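Probable DNA endonuclease SmrA (Escherichia coli, PDB 3QD7) binds DNA and has DNA endonuclease activity, here seen as a fragment of the protein that contains its Smr domain. Local coordinates at residues 14-19 / 100-105; 8-13 / 104-109; 24-29 / 108-113; 79-84 / 126-131. All coordinates share one frame; numbering follows the deposited sequence.

Contact 1: 14-19 / 100-105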
loop_
_atom_site.group_PDB
_atom_site.type_symbol
_atom_site.label_atom_id
_atom_site.label_comp_id
_atom_site.label_asym_id
_atom_site.label_seq_id
_atom_site.Cartn_x
_atom_site.Cartn_y
_atom_site.Cartn_z
ATOM N N PHE A 14 -10.227 15.304 -2.516
ATOM C CA PHE A 14 -9.336 16.054 -1.623
ATOM C C PHE A 14 -8.074 15.225 -1.362
ATOM O O PHE A 14 -7.552 15.168 -0.233
ATOM C CB PHE A 14 -10.057 16.481 -0.333
ATOM C CG PHE A 14 -11.256 17.367 -0.579
ATOM C CD1 PHE A 14 -11.132 18.753 -0.534
ATOM C CD2 PHE A 14 -12.499 16.817 -0.882
ATOM C CE1 PHE A 14 -12.229 19.569 -0.777
ATOM C CE2 PHE A 14 -13.602 17.630 -1.127
ATOM C CZ PHE A 14 -13.466 19.006 -1.072
ATOM N N LEU A 15 -7.605 14.576 -2.434
ATOM C CA LEU A 15 -6.337 13.878 -2.415
ATOM C C LEU A 15 -5.289 14.827 -1.871
ATOM O O LEU A 15 -5.157 15.964 -2.334
ATOM C CB LEU A 15 -5.919 13.371 -3.803
ATOM C CG LEU A 15 -4.594 12.578 -3.814
ATOM C CD1 LEU A 15 -4.610 11.451 -2.788
ATOM C CD2 LEU A 15 -4.286 12.040 -5.196
ATOM N N ASP A 16 -4.610 14.351 -0.837
ATOM C CA ASP A 16 -3.435 14.974 -0.284
ATOM C C ASP A 16 -2.213 14.399 -1.030
ATOM O O ASP A 16 -1.722 13.317 -0.695
ATOM C CB ASP A 16 -3.370 14.741 1.247
ATOM C CG ASP A 16 -4.191 13.502 1.727
ATOM O OD1 ASP A 16 -5.233 13.139 1.107
ATOM O OD2 ASP A 16 -3.805 12.894 2.764
ATOM N N ILE A 17 -1.751 15.125 -2.053
ATOM C CA ILE A 17 -0.660 14.671 -2.919
ATOM C C ILE A 17 0.639 14.673 -2.146
ATOM O O ILE A 17 0.971 15.666 -1.494
ATOM C CB ILE A 17 -0.553 15.513 -4.204
ATOM C CG1 ILE A 17 -1.813 15.292 -5.044
ATOM C CG2 ILE A 17 0.688 15.127 -5.027
ATOM C CD1 ILE A 17 -2.043 16.346 -6.124
ATOM N N ILE A 18 1.355 13.551 -2.199
ATOM C CA ILE A 18 2.627 13.444 -1.491
ATOM C C ILE A 18 3.800 13.864 -2.389
ATOM O O ILE A 18 3.977 13.330 -3.499
ATOM C CB ILE A 18 2.849 12.041 -0.868
ATOM C CG1 ILE A 18 1.664 11.662 0.021
ATOM C CG2 ILE A 18 4.167 11.985 -0.033
ATOM C CD1 ILE A 18 1.578 10.201 0.234
ATOM N N PRO A 19 4.583 14.853 -1.927
ATOM C CA PRO A 19 5.737 15.305 -2.709
ATOM C C PRO A 19 6.697 14.158 -2.962
ATOM O O PRO A 19 6.778 13.248 -2.143
ATOM C CB PRO A 19 6.374 16.362 -1.805
ATOM C CG PRO A 19 5.193 16.922 -1.046
ATOM C CD PRO A 19 4.297 15.743 -0.788
ATOM N N VAL A 100 -2.686 5.382 -2.602
ATOM C CA VAL A 100 -2.351 4.147 -1.865
ATOM C C VAL A 100 -1.999 4.510 -0.408
ATOM O O VAL A 100 -2.409 3.830 0.536
ATOM C CB VAL A 100 -1.202 3.328 -2.549
ATOM C CG1 VAL A 100 -0.673 2.235 -1.601
ATOM C CG2 VAL A 100 -1.658 2.701 -3.908
ATOM N N ALA A 101 -1.273 5.610 -0.226
ATOM C CA ALA A 101 -0.960 6.094 1.124
ATOM C C ALA A 101 -2.209 6.294 1.996
ATOM O O ALA A 101 -2.219 5.925 3.159
ATOM C CB ALA A 101 -0.160 7.387 1.056
ATOM N N ARG A 102 -3.250 6.900 1.430
ATOM C CA ARG A 102 -4.485 7.115 2.160
ATOM C C ARG A 102 -5.248 5.810 2.342
ATOM O O ARG A 102 -5.705 5.510 3.441
ATOM C CB ARG A 102 -5.371 8.096 1.392
ATOM C CG ARG A 102 -6.813 8.095 1.857
ATOM C CD ARG A 102 -7.685 8.794 0.869
ATOM N NE ARG A 102 -7.533 10.240 0.987
ATOM C CZ ARG A 102 -8.360 11.119 0.442
ATOM N NH1 ARG A 102 -9.404 10.692 -0.268
ATOM N NH2 ARG A 102 -8.144 12.417 0.613
ATOM N N TRP A 103 -5.413 5.046 1.261
ATOM C CA TRP A 103 -6.239 3.824 1.312
ATOM C C TRP A 103 -5.780 2.822 2.358
ATOM O O TRP A 103 -6.609 2.190 3.019
ATOM C CB TRP A 103 -6.302 3.154 -0.059
ATOM C CG TRP A 103 -6.960 4.001 -1.108
ATOM C CD1 TRP A 103 -7.849 5.022 -0.916
ATOM C CD2 TRP A 103 -6.790 3.880 -2.523
ATOM N NE1 TRP A 103 -8.237 5.551 -2.131
ATOM C CE2 TRP A 103 -7.604 4.860 -3.132
ATOM C CE3 TRP A 103 -6.058 3.022 -3.330
ATOM C CZ2 TRP A 103 -7.684 5.010 -4.518
ATOM C CZ3 TRP A 103 -6.138 3.164 -4.699
ATOM C CH2 TRP A 103 -6.935 4.163 -5.284
ATOM N N LEU A 104 -4.456 2.693 2.529
ATOM C CA LEU A 104 -3.939 1.720 3.470
ATOM C C LEU A 104 -4.296 2.091 4.893
ATOM O O LEU A 104 -4.553 1.202 5.694
ATOM C CB LEU A 104 -2.431 1.499 3.321
ATOM C CG LEU A 104 -1.969 0.874 2.013
ATOM C CD1 LEU A 104 -0.431 0.878 1.887
ATOM C CD2 LEU A 104 -2.549 -0.526 1.828
ATOM N N THR A 105 -4.335 3.395 5.213
ATOM C CA THR A 105 -4.697 3.820 6.577
ATOM C C THR A 105 -6.183 3.553 6.886
ATOM O O THR A 105 -6.584 3.536 8.056
ATOM C CB THR A 105 -4.401 5.303 6.854
ATOM O OG1 THR A 105 -5.304 6.111 6.094
ATOM C CG2 THR A 105 -2.943 5.682 6.494
#
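Arg102 reaches from helix 92-105 to the loop backbone at Phe14, the edge of its guanidinium meeting Phe14 O, and on to the carboxylate of Asp16. Its CG stands anti to the backbone N (chi1 164°), and a bend further along, at chi3, swings the guanidinium onto the loop. NH2 does the touching: it donates to Asp16 OD1 at 3.0 Å in a salt bridge, with the carboxylate and guanidinium planes 39° apart, and makes a second hydrogen bond to Gly13 O, just before the loop segment. Phe14 O lies 2.9 Å from the same Arg102 NH2. A leucine in its place would probably leave Asp16 without its opposite charge and Gly13 O without this donor. At Ala101, the residue before Arg102, the loop makes its apolar contact: Ile18 points at the helix and presses CD1 on Ala101 CB at 3.4 Å, tighter than normal carbon contact; Leu24 also touches Ile18. Ile18 N bonds to Ser98 OG, and Leu15 packs on Ile95 and Tyr99. This is an N-terminal arm laid along the outside of a helix of the alpha/beta Smr fold.

Contact 2: 8-13 / 104-109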
loop_
_atom_site.group_PDB
_atom_site.type_symbol
_atom_site.label_atom_id
_atom_site.label_comp_id
_atom_site.label_asym_id
_atom_site.label_seq_id
_atom_site.Cartn_x
_atom_site.Cartn_y
_atom_site.Cartn_z
ATOM N N ASN A 8 -16.583 -1.409 -0.883
ATOM C CA ASN A 8 -15.320 -0.691 -1.040
ATOM C C ASN A 8 -15.368 0.679 -0.398
ATOM O O ASN A 8 -15.826 1.649 -0.997
ATOM C CB ASN A 8 -14.913 -0.583 -2.526
ATOM C CG ASN A 8 -13.437 -0.201 -2.705
ATOM O OD1 ASN A 8 -12.876 0.530 -1.886
ATOM N ND2 ASN A 8 -12.807 -0.700 -3.776
ATOM N N PHE A 9 -14.852 0.748 0.823
ATOM C CA PHE A 9 -14.865 1.974 1.621
ATOM C C PHE A 9 -13.714 2.935 1.334
ATOM O O PHE A 9 -13.647 4.020 1.923
ATOM C CB PHE A 9 -14.901 1.633 3.127
ATOM C CG PHE A 9 -13.875 0.613 3.553
ATOM C CD1 PHE A 9 -14.284 -0.663 3.929
ATOM C CD2 PHE A 9 -12.495 0.938 3.596
ATOM C CE1 PHE A 9 -13.344 -1.627 4.330
ATOM C CE2 PHE A 9 -11.542 -0.013 4.003
ATOM C CZ PHE A 9 -11.973 -1.311 4.358
ATOM N N LEU A 10 -12.806 2.554 0.448
ATOM C CA LEU A 10 -11.693 3.443 0.068
ATOM C C LEU A 10 -12.205 4.765 -0.542
ATOM O O LEU A 10 -13.079 4.763 -1.420
ATOM C CB LEU A 10 -10.737 2.718 -0.890
ATOM C CG LEU A 10 -10.164 1.390 -0.348
ATOM C CD1 LEU A 10 -9.060 0.877 -1.205
ATOM C CD2 LEU A 10 -9.635 1.554 1.081
ATOM N N THR A 11 -11.657 5.887 -0.082
ATOM C CA THR A 11 -12.217 7.196 -0.424
ATOM C C THR A 11 -11.332 7.923 -1.428
ATOM O O THR A 11 -10.117 7.709 -1.480
ATOM C CB THR A 11 -12.432 8.116 0.837
ATOM O OG1 THR A 11 -11.171 8.416 1.438
ATOM C CG2 THR A 11 -13.386 7.468 1.880
ATOM N N THR A 12 -11.952 8.774 -2.230
ATOM C CA THR A 12 -11.221 9.623 -3.148
ATOM C C THR A 12 -11.568 11.056 -2.789
ATOM O O THR A 12 -12.370 11.301 -1.886
ATOM C CB THR A 12 -11.593 9.349 -4.620
ATOM O OG1 THR A 12 -12.985 9.600 -4.806
ATOM C CG2 THR A 12 -11.311 7.914 -5.003
ATOM N N GLY A 13 -10.965 12.006 -3.481
ATOM C CA GLY A 13 -11.395 13.387 -3.336
ATOM C C GLY A 13 -10.613 14.063 -2.247
ATOM O O GLY A 13 -10.367 13.482 -1.188
ATOM N N LEU A 104 -4.456 2.693 2.529
ATOM C CA LEU A 104 -3.939 1.720 3.470
ATOM C C LEU A 104 -4.296 2.091 4.893
ATOM O O LEU A 104 -4.553 1.202 5.694
ATOM C CB LEU A 104 -2.431 1.499 3.321
ATOM C CG LEU A 104 -1.969 0.874 2.013
ATOM C CD1 LEU A 104 -0.431 0.878 1.887
ATOM C CD2 LEU A 104 -2.549 -0.526 1.828
ATOM N N THR A 105 -4.335 3.395 5.213
ATOM C CA THR A 105 -4.697 3.820 6.577
ATOM C C THR A 105 -6.183 3.553 6.886
ATOM O O THR A 105 -6.584 3.536 8.056
ATOM C CB THR A 105 -4.401 5.303 6.854
ATOM O OG1 THR A 105 -5.304 6.111 6.094
ATOM C CG2 THR A 105 -2.943 5.682 6.494
ATOM N N GLU A 106 -6.989 3.337 5.847
ATOM C CA GLU A 106 -8.442 3.109 6.017
ATOM C C GLU A 106 -8.842 1.668 6.393
ATOM O O GLU A 106 -9.992 1.406 6.808
ATOM C CB GLU A 106 -9.184 3.582 4.768
ATOM C CG GLU A 106 -9.171 5.077 4.689
ATOM C CD GLU A 106 -9.747 5.628 3.414
ATOM O OE1 GLU A 106 -9.730 4.952 2.390
ATOM O OE2 GLU A 106 -10.182 6.785 3.423
ATOM N N PHE A 107 -7.899 0.739 6.234
ATOM C CA PHE A 107 -8.067 -0.609 6.716
ATOM C C PHE A 107 -7.707 -0.690 8.199
ATOM O O PHE A 107 -6.584 -0.362 8.617
ATOM C CB PHE A 107 -7.183 -1.578 5.915
ATOM C CG PHE A 107 -7.622 -1.765 4.479
ATOM C CD1 PHE A 107 -8.670 -2.630 4.159
ATOM C CD2 PHE A 107 -6.969 -1.096 3.443
ATOM C CE1 PHE A 107 -9.082 -2.811 2.849
ATOM C CE2 PHE A 107 -7.371 -1.280 2.113
ATOM C CZ PHE A 107 -8.423 -2.142 1.813
ATOM N N ASP A 108 -8.658 -1.154 8.987
ATOM C CA ASP A 108 -8.402 -1.506 10.376
ATOM C C ASP A 108 -7.175 -2.435 10.591
ATOM O O ASP A 108 -6.463 -2.288 11.582
ATOM C CB ASP A 108 -9.664 -2.149 10.986
ATOM C CG ASP A 108 -9.731 -1.968 12.472
ATOM O OD1 ASP A 108 -9.607 -0.809 12.938
ATOM O OD2 ASP A 108 -9.896 -2.982 13.170
ATOM N N ASP A 109 -6.920 -3.363 9.661
ATOM C CA ASP A 109 -5.872 -4.393 9.839
ATOM C C ASP A 109 -4.459 -4.007 9.316
ATOM O O ASP A 109 -3.499 -4.792 9.437
ATOM C CB ASP A 109 -6.303 -5.714 9.211
ATOM C CG ASP A 109 -7.524 -6.327 9.892
ATOM O OD1 ASP A 109 -7.465 -6.647 11.097
ATOM O OD2 ASP A 109 -8.549 -6.505 9.219
#
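Both oxygens of one carboxylate, that of Glu106, are taken up by a single residue, Thr11. The hydroxyl OG1 donates at 2.8 Å to Glu106 OE2, which receives it on its syn lone pair, while the backbone N of Thr11 donates to Glu106 OE1 at 3.3 Å, also from the syn side and at 150°. The glutamate chain is extended beyond CG, which carries the carboxylate straight across to the loop, and the paired bonds fix its rotation. Leu10 closes in on the same group, its CD2 3.6 Å from Glu106 OE1. With an alanine in place of Glu106, the hydroxyl and N-H of Thr11 would probably lose these acceptors, and with them their tie to this part of the chain. Beside this polar pair lies an aromatic one. Phe9 has its CG wedged between backbone N and carbonyl carbon (chi1 49°), and its edge comes down on the face of Phe107 in an offset edge-to-face arrangement, centroids 5.2 Å apart and planes at 68°; CZ of Phe9 lies 3.6 Å from CD1 of Phe107. Leu10 CD2 adds a contact to CE2 of Phe107 at 3.8 Å, the two side chains crossing at about a right angle. An Asx turn shapes the loop, Leu10 N donating to Asn8 OD1 at 3.1 Å. Helix 57-73 lies alongside: Phe65 meets Phe9 edge-to-face, Ile68 and Gln69 touch Phe107, and Arg61 bonds Leu10 O, while Leu10 packs on Trp103 of helix 92-105, so the loop bridges both helices where the second runs out toward strand 110-115.

Contact 3: 24-29 / 108-113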
loop_
_atom_site.group_PDB
_atom_site.type_symbol
_atom_site.label_atom_id
_atom_site.label_comp_id
_atom_site.label_asym_id
_atom_site.label_seq_id
_atom_site.Cartn_x
_atom_site.Cartn_y
_atom_site.Cartn_z
ATOM N N LEU A 24 6.962 7.162 1.681
ATOM C CA LEU A 24 5.751 6.620 2.264
ATOM C C LEU A 24 6.168 6.040 3.596
ATOM O O LEU A 24 7.022 5.174 3.633
ATOM C CB LEU A 24 5.144 5.530 1.349
ATOM C CG LEU A 24 3.810 5.846 0.690
ATOM C CD1 LEU A 24 3.765 7.244 0.064
ATOM C CD2 LEU A 24 3.407 4.771 -0.294
ATOM N N GLU A 25 5.600 6.553 4.681
ATOM C CA GLU A 25 5.784 5.983 6.001
ATOM C C GLU A 25 4.547 6.214 6.869
ATOM O O GLU A 25 3.953 7.315 6.876
ATOM C CB GLU A 25 7.015 6.557 6.672
ATOM C CG GLU A 25 8.346 5.998 6.172
ATOM C CD GLU A 25 9.526 6.673 6.839
ATOM O OE1 GLU A 25 9.273 7.647 7.593
ATOM O OE2 GLU A 25 10.691 6.246 6.617
ATOM N N PHE A 26 4.139 5.169 7.577
ATOM C CA PHE A 26 2.943 5.225 8.406
ATOM C C PHE A 26 3.096 4.158 9.455
ATOM O O PHE A 26 3.502 3.037 9.140
ATOM C CB PHE A 26 1.657 4.977 7.570
ATOM C CG PHE A 26 0.412 4.805 8.395
ATOM C CD1 PHE A 26 -0.215 5.898 8.977
ATOM C CD2 PHE A 26 -0.142 3.557 8.574
ATOM C CE1 PHE A 26 -1.378 5.741 9.773
ATOM C CE2 PHE A 26 -1.290 3.381 9.336
ATOM C CZ PHE A 26 -1.910 4.492 9.949
ATOM N N ARG A 27 2.758 4.502 10.696
ATOM C CA ARG A 27 2.773 3.553 11.783
ATOM C C ARG A 27 1.639 3.901 12.749
ATOM O O ARG A 27 1.521 5.049 13.183
ATOM C CB ARG A 27 4.139 3.586 12.480
ATOM C CG ARG A 27 4.295 2.627 13.654
ATOM C CD ARG A 27 5.629 2.873 14.394
ATOM N NE ARG A 27 5.762 4.266 14.834
ATOM C CZ ARG A 27 6.893 4.969 14.794
ATOM N NH1 ARG A 27 8.002 4.416 14.327
ATOM N NH2 ARG A 27 6.909 6.232 15.214
ATOM N N ARG A 28 0.791 2.914 13.058
ATOM C CA ARG A 28 -0.260 3.118 14.050
ATOM C C ARG A 28 0.342 3.151 15.446
ATOM O O ARG A 28 1.375 2.532 15.689
ATOM C CB ARG A 28 -1.319 2.019 13.982
ATOM C CG ARG A 28 -2.183 2.152 12.743
ATOM C CD ARG A 28 -3.602 1.699 12.966
ATOM N NE ARG A 28 -4.123 1.201 11.705
ATOM C CZ ARG A 28 -4.817 1.927 10.842
ATOM N NH1 ARG A 28 -5.113 3.200 11.108
ATOM N NH2 ARG A 28 -5.220 1.372 9.716
ATOM N N GLU A 29 -0.306 3.902 16.334
ATOM C CA GLU A 29 0.011 3.925 17.770
ATOM C C GLU A 29 -0.315 2.575 18.381
ATOM O O GLU A 29 -1.260 1.909 17.965
ATOM C CB GLU A 29 -0.844 4.978 18.503
ATOM C CG GLU A 29 -0.740 6.412 17.976
ATOM C CD GLU A 29 -1.461 6.647 16.622
ATOM O OE1 GLU A 29 -2.428 5.902 16.289
ATOM O OE2 GLU A 29 -1.043 7.586 15.890
ATOM N N ASP A 108 -8.658 -1.154 8.987
ATOM C CA ASP A 108 -8.402 -1.506 10.376
ATOM C C ASP A 108 -7.175 -2.435 10.591
ATOM O O ASP A 108 -6.463 -2.288 11.582
ATOM C CB ASP A 108 -9.664 -2.149 10.986
ATOM C CG ASP A 108 -9.731 -1.968 12.472
ATOM O OD1 ASP A 108 -9.607 -0.809 12.938
ATOM O OD2 ASP A 108 -9.896 -2.982 13.170
ATOM N N ASP A 109 -6.920 -3.363 9.661
ATOM C CA ASP A 109 -5.872 -4.393 9.839
ATOM C C ASP A 109 -4.459 -4.007 9.316
ATOM O O ASP A 109 -3.499 -4.792 9.437
ATOM C CB ASP A 109 -6.303 -5.714 9.211
ATOM C CG ASP A 109 -7.524 -6.327 9.892
ATOM O OD1 ASP A 109 -7.465 -6.647 11.097
ATOM O OD2 ASP A 109 -8.549 -6.505 9.219
ATOM N N VAL A 110 -4.335 -2.811 8.757
ATOM C CA VAL A 110 -3.045 -2.289 8.336
ATOM C C VAL A 110 -2.357 -1.657 9.561
ATOM O O VAL A 110 -2.871 -0.708 10.156
ATOM C CB VAL A 110 -3.206 -1.264 7.170
ATOM C CG1 VAL A 110 -1.971 -0.344 7.019
ATOM C CG2 VAL A 110 -3.488 -1.983 5.877
ATOM N N GLN A 111 -1.205 -2.199 9.933
ATOM C CA GLN A 111 -0.452 -1.706 11.110
ATOM C C GLN A 111 0.535 -0.597 10.751
ATOM O O GLN A 111 0.755 0.325 11.529
ATOM C CB GLN A 111 0.317 -2.844 11.790
ATOM C CG GLN A 111 -0.527 -4.035 12.246
ATOM C CD GLN A 111 0.301 -5.301 12.423
ATOM O OE1 GLN A 111 0.256 -5.956 13.477
ATOM N NE2 GLN A 111 1.067 -5.648 11.406
ATOM N N ALA A 112 1.168 -0.725 9.586
ATOM C CA ALA A 112 2.217 0.174 9.180
ATOM C C ALA A 112 2.498 -0.007 7.697
ATOM O O ALA A 112 2.154 -1.028 7.115
ATOM C CB ALA A 112 3.511 -0.121 10.003
ATOM N N TYR A 113 3.156 0.975 7.097
ATOM C CA TYR A 113 3.773 0.811 5.802
ATOM C C TYR A 113 5.003 1.711 5.704
ATOM O O TYR A 113 5.193 2.629 6.531
ATOM C CB TYR A 113 2.791 1.033 4.628
ATOM C CG TYR A 113 2.103 2.391 4.562
ATOM C CD1 TYR A 113 2.773 3.510 4.141
ATOM C CD2 TYR A 113 0.749 2.523 4.886
ATOM C CE1 TYR A 113 2.152 4.734 4.075
ATOM C CE2 TYR A 113 0.109 3.769 4.804
ATOM C CZ TYR A 113 0.820 4.857 4.404
ATOM O OH TYR A 113 0.218 6.079 4.322
#
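Phe26 CB sits over the face of the Tyr113 ring, 3.4 Å from its centroid, in a CH-pi contact. The two rings are tilted by 27° and slid so far apart that they barely overlap; it is the root of the phenylalanine that fills the tyrosine face. Tyr113 comes into this place because its CG lies between the backbone N and carbonyl carbon (chi1 58°), folding the ring back toward strand 25-27. Leu24 CG adds to the cluster, 3.9 Å from Tyr113 CE1. Around this core runs the antiparallel ladder. Phe26 and Tyr113 form a hydrogen-bonded pair, each N donating to the other's O, whereas Arg27 and Ala112 are a non-hydrogen-bonded pair on the opposite face. At the polar edge Arg28 N gives Gln111 O a nearly straight bond of 3.0 Å (170°), and Arg28 NE reaches Val110 O at 2.8 Å, with a weak second bond from NH2. That NH2 also bonds to Thr105 O, while the rim of the Phe26 ring lies over a face of the guanidinium. Within the sheet, strand 25-27 is an outermost strand; on its other side strand 110-115 pairs antiparallel with strand 125-130, its bonds from Gln111 and Ala112 to Ala129 consistent with a beta bulge, and helix 92-105 packs Leu104 and Thr105 against Tyr113.

Contact 4: 79-84 / 126-131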
loop_
_atom_site.group_PDB
_atom_site.type_symbol
_atom_site.label_atom_id
_atom_site.label_comp_id
_atom_site.label_asym_id
_atom_site.label_seq_id
_atom_site.Cartn_x
_atom_site.Cartn_y
_atom_site.Cartn_z
ATOM N N VAL A 79 2.611 -7.394 2.777
ATOM C CA VAL A 79 2.414 -7.380 1.344
ATOM C C VAL A 79 3.181 -6.228 0.754
ATOM O O VAL A 79 3.570 -5.289 1.472
ATOM C CB VAL A 79 0.923 -7.335 0.948
ATOM C CG1 VAL A 79 0.243 -8.585 1.432
ATOM C CG2 VAL A 79 0.209 -6.075 1.528
ATOM N N LEU A 80 3.435 -6.344 -0.542
ATOM C CA LEU A 80 4.123 -5.340 -1.322
ATOM C C LEU A 80 3.164 -4.693 -2.305
ATOM O O LEU A 80 2.493 -5.382 -3.081
ATOM C CB LEU A 80 5.273 -6.001 -2.116
ATOM C CG LEU A 80 6.107 -5.094 -3.031
ATOM C CD1 LEU A 80 6.873 -4.081 -2.180
ATOM C CD2 LEU A 80 7.074 -5.964 -3.798
ATOM N N ILE A 81 3.103 -3.366 -2.316
ATOM C CA ILE A 81 2.330 -2.706 -3.357
ATOM C C ILE A 81 3.226 -1.890 -4.280
ATOM O O ILE A 81 3.970 -1.030 -3.827
ATOM C CB ILE A 81 1.193 -1.824 -2.779
ATOM C CG1 ILE A 81 0.294 -2.621 -1.808
ATOM C CG2 ILE A 81 0.368 -1.206 -3.927
ATOM C CD1 ILE A 81 -0.719 -1.726 -1.124
ATOM N N ILE A 82 3.096 -2.143 -5.583
ATOM C CA ILE A 82 3.912 -1.517 -6.608
ATOM C C ILE A 82 3.122 -0.445 -7.338
ATOM O O ILE A 82 2.226 -0.743 -8.150
ATOM C CB ILE A 82 4.416 -2.564 -7.651
ATOM C CG1 ILE A 82 4.945 -3.821 -6.923
ATOM C CG2 ILE A 82 5.484 -1.936 -8.587
ATOM C CD1 ILE A 82 4.994 -5.106 -7.761
ATOM N N HIS A 83 3.444 0.808 -7.048
ATOM C CA HIS A 83 2.759 1.942 -7.695
ATOM C C HIS A 83 3.574 2.593 -8.818
ATOM O O HIS A 83 2.999 3.192 -9.721
ATOM C CB HIS A 83 2.376 2.985 -6.656
ATOM C CG HIS A 83 3.504 3.356 -5.756
ATOM N ND1 HIS A 83 3.549 2.981 -4.433
ATOM C CD2 HIS A 83 4.640 4.050 -5.996
ATOM C CE1 HIS A 83 4.663 3.434 -3.894
ATOM N NE2 HIS A 83 5.348 4.074 -4.826
ATOM N N GLY A 84 4.903 2.475 -8.756
ATOM C CA GLY A 84 5.766 3.074 -9.767
ATOM C C GLY A 84 6.410 4.368 -9.297
ATOM O O GLY A 84 6.026 4.921 -8.272
ATOM N N CYS A 126 5.751 -0.018 -1.932
ATOM C CA CYS A 126 5.815 0.012 -0.479
ATOM C C CYS A 126 5.451 -1.320 0.177
ATOM O O CYS A 126 4.625 -2.094 -0.340
ATOM C CB CYS A 126 5.008 1.181 0.104
ATOM S SG CYS A 126 3.254 0.985 -0.079
ATOM N N TYR A 127 6.120 -1.574 1.295
ATOM C CA TYR A 127 5.883 -2.700 2.187
ATOM C C TYR A 127 4.718 -2.323 3.039
ATOM O O TYR A 127 4.637 -1.176 3.480
ATOM C CB TYR A 127 7.059 -2.859 3.160
ATOM C CG TYR A 127 8.340 -3.289 2.525
ATOM C CD1 TYR A 127 8.325 -4.120 1.412
ATOM C CD2 TYR A 127 9.578 -2.897 3.046
ATOM C CE1 TYR A 127 9.477 -4.546 0.822
ATOM C CE2 TYR A 127 10.753 -3.323 2.453
ATOM C CZ TYR A 127 10.681 -4.154 1.339
ATOM O OH TYR A 127 11.802 -4.607 0.716
ATOM N N VAL A 128 3.862 -3.286 3.342
ATOM C CA VAL A 128 2.727 -3.039 4.198
ATOM C C VAL A 128 2.684 -4.137 5.276
ATOM O O VAL A 128 2.770 -5.333 4.959
ATOM C CB VAL A 128 1.387 -3.022 3.372
ATOM C CG1 VAL A 128 0.180 -2.661 4.250
ATOM C CG2 VAL A 128 1.488 -2.115 2.152
ATOM N N ALA A 129 2.553 -3.730 6.542
ATOM C CA ALA A 129 2.380 -4.692 7.634
ATOM C C ALA A 129 0.891 -4.915 7.892
ATOM O O ALA A 129 0.134 -3.960 8.057
ATOM C CB ALA A 129 3.098 -4.236 8.908
ATOM N N LEU A 130 0.502 -6.182 7.932
ATOM C CA LEU A 130 -0.890 -6.567 8.112
ATOM C C LEU A 130 -1.044 -7.328 9.435
ATOM O O LEU A 130 -0.232 -8.201 9.746
ATOM C CB LEU A 130 -1.335 -7.454 6.936
ATOM C CG LEU A 130 -2.048 -6.913 5.686
ATOM C CD1 LEU A 130 -1.800 -5.491 5.328
ATOM C CD2 LEU A 130 -1.755 -7.759 4.504
ATOM N N ARG A 131 -2.068 -6.985 10.208
ATOM C CA ARG A 131 -2.418 -7.700 11.461
ATOM C C ARG A 131 -2.878 -9.126 11.115
ATOM O O ARG A 131 -3.660 -9.322 10.186
ATOM C CB ARG A 131 -3.524 -6.938 12.182
ATOM C CG ARG A 131 -3.912 -7.431 13.553
ATOM C CD ARG A 131 -5.396 -7.087 13.780
ATOM N NE ARG A 131 -5.547 -5.789 14.418
ATOM C CZ ARG A 131 -6.578 -4.960 14.276
ATOM N NH1 ARG A 131 -7.603 -5.234 13.473
ATOM N NH2 ARG A 131 -6.560 -3.815 14.941
#
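Val79 and Val128 form the close-packed part, where two antiparallel strands put their branched side chains on the same face. Val79 CG2 meets Val128 CB at 3.8 Å, and Val79 CG1 touches Leu130 CD2 at 3.8 Å, the latter two side chains crossing at about a right angle. With CG1 of Val128 anti to the backbone N (chi1 -176°), CG2 is turned to Ile81 CD1, 4.0 Å away. Two helices close over this face: Phe67 and Ala71 of helix 57-73 pack on Val79, and Leu104 of helix 92-105 packs on both Ile81 and Val128. The backbone is equally firm. Val79 with Val128 and Ile81 with Cys126 are hydrogen-bonded pairs, four bonds in all, the one from Ile81 N to Cys126 O being 2.8 Å long and nearly straight at 171°. These strands are neighbours in the five-stranded mixed sheet of this chain, the Smr sheet with strand 25-27 added at its edge, and strand 78-82 also pairs in parallel with strand 49-51. Fewer atoms meet across the strands on the other face, which carries the non-hydrogen-bonded pair of Leu80 and Tyr127: Leu80 CD1 comes 3.9 Å from Tyr127 CD1, in an oblique approach to the ring. Tyr44, from a loop, stacks on Tyr127, whose OH bonds to His120. The fit also slackens at the strand end, where Ile81 CB lies 4.4 Å from Cys126 SG. Beyond it His83 and Gly84 open a sequence that matches the HGxG signature of Smr domains, and His83 NE2 bonds to Ser123 O.

From the N terminus the arm first meets the chain in contact 2, which closes a loop of some ninety residues, then in contact 1; both end on the same part of the chain, sharing Leu104 and Thr105, and Trp103 NE1 bonds to Thr11 O between them. Contact 3 follows, from 24-29 to strand 110-115; it crosses contact 1 and shares Asp108 and Asp109 with contact 2. Contact 4 begins last, at 79-84, and ends at 126-131, crossing all three. Strands 110-115 and 125-130 are sheet neighbours, joining contacts 3 and 4, and a salt bridge from Arg131 to Asp109 ties their ends. Helix 92-105 joins the N-terminal arm to the sheet.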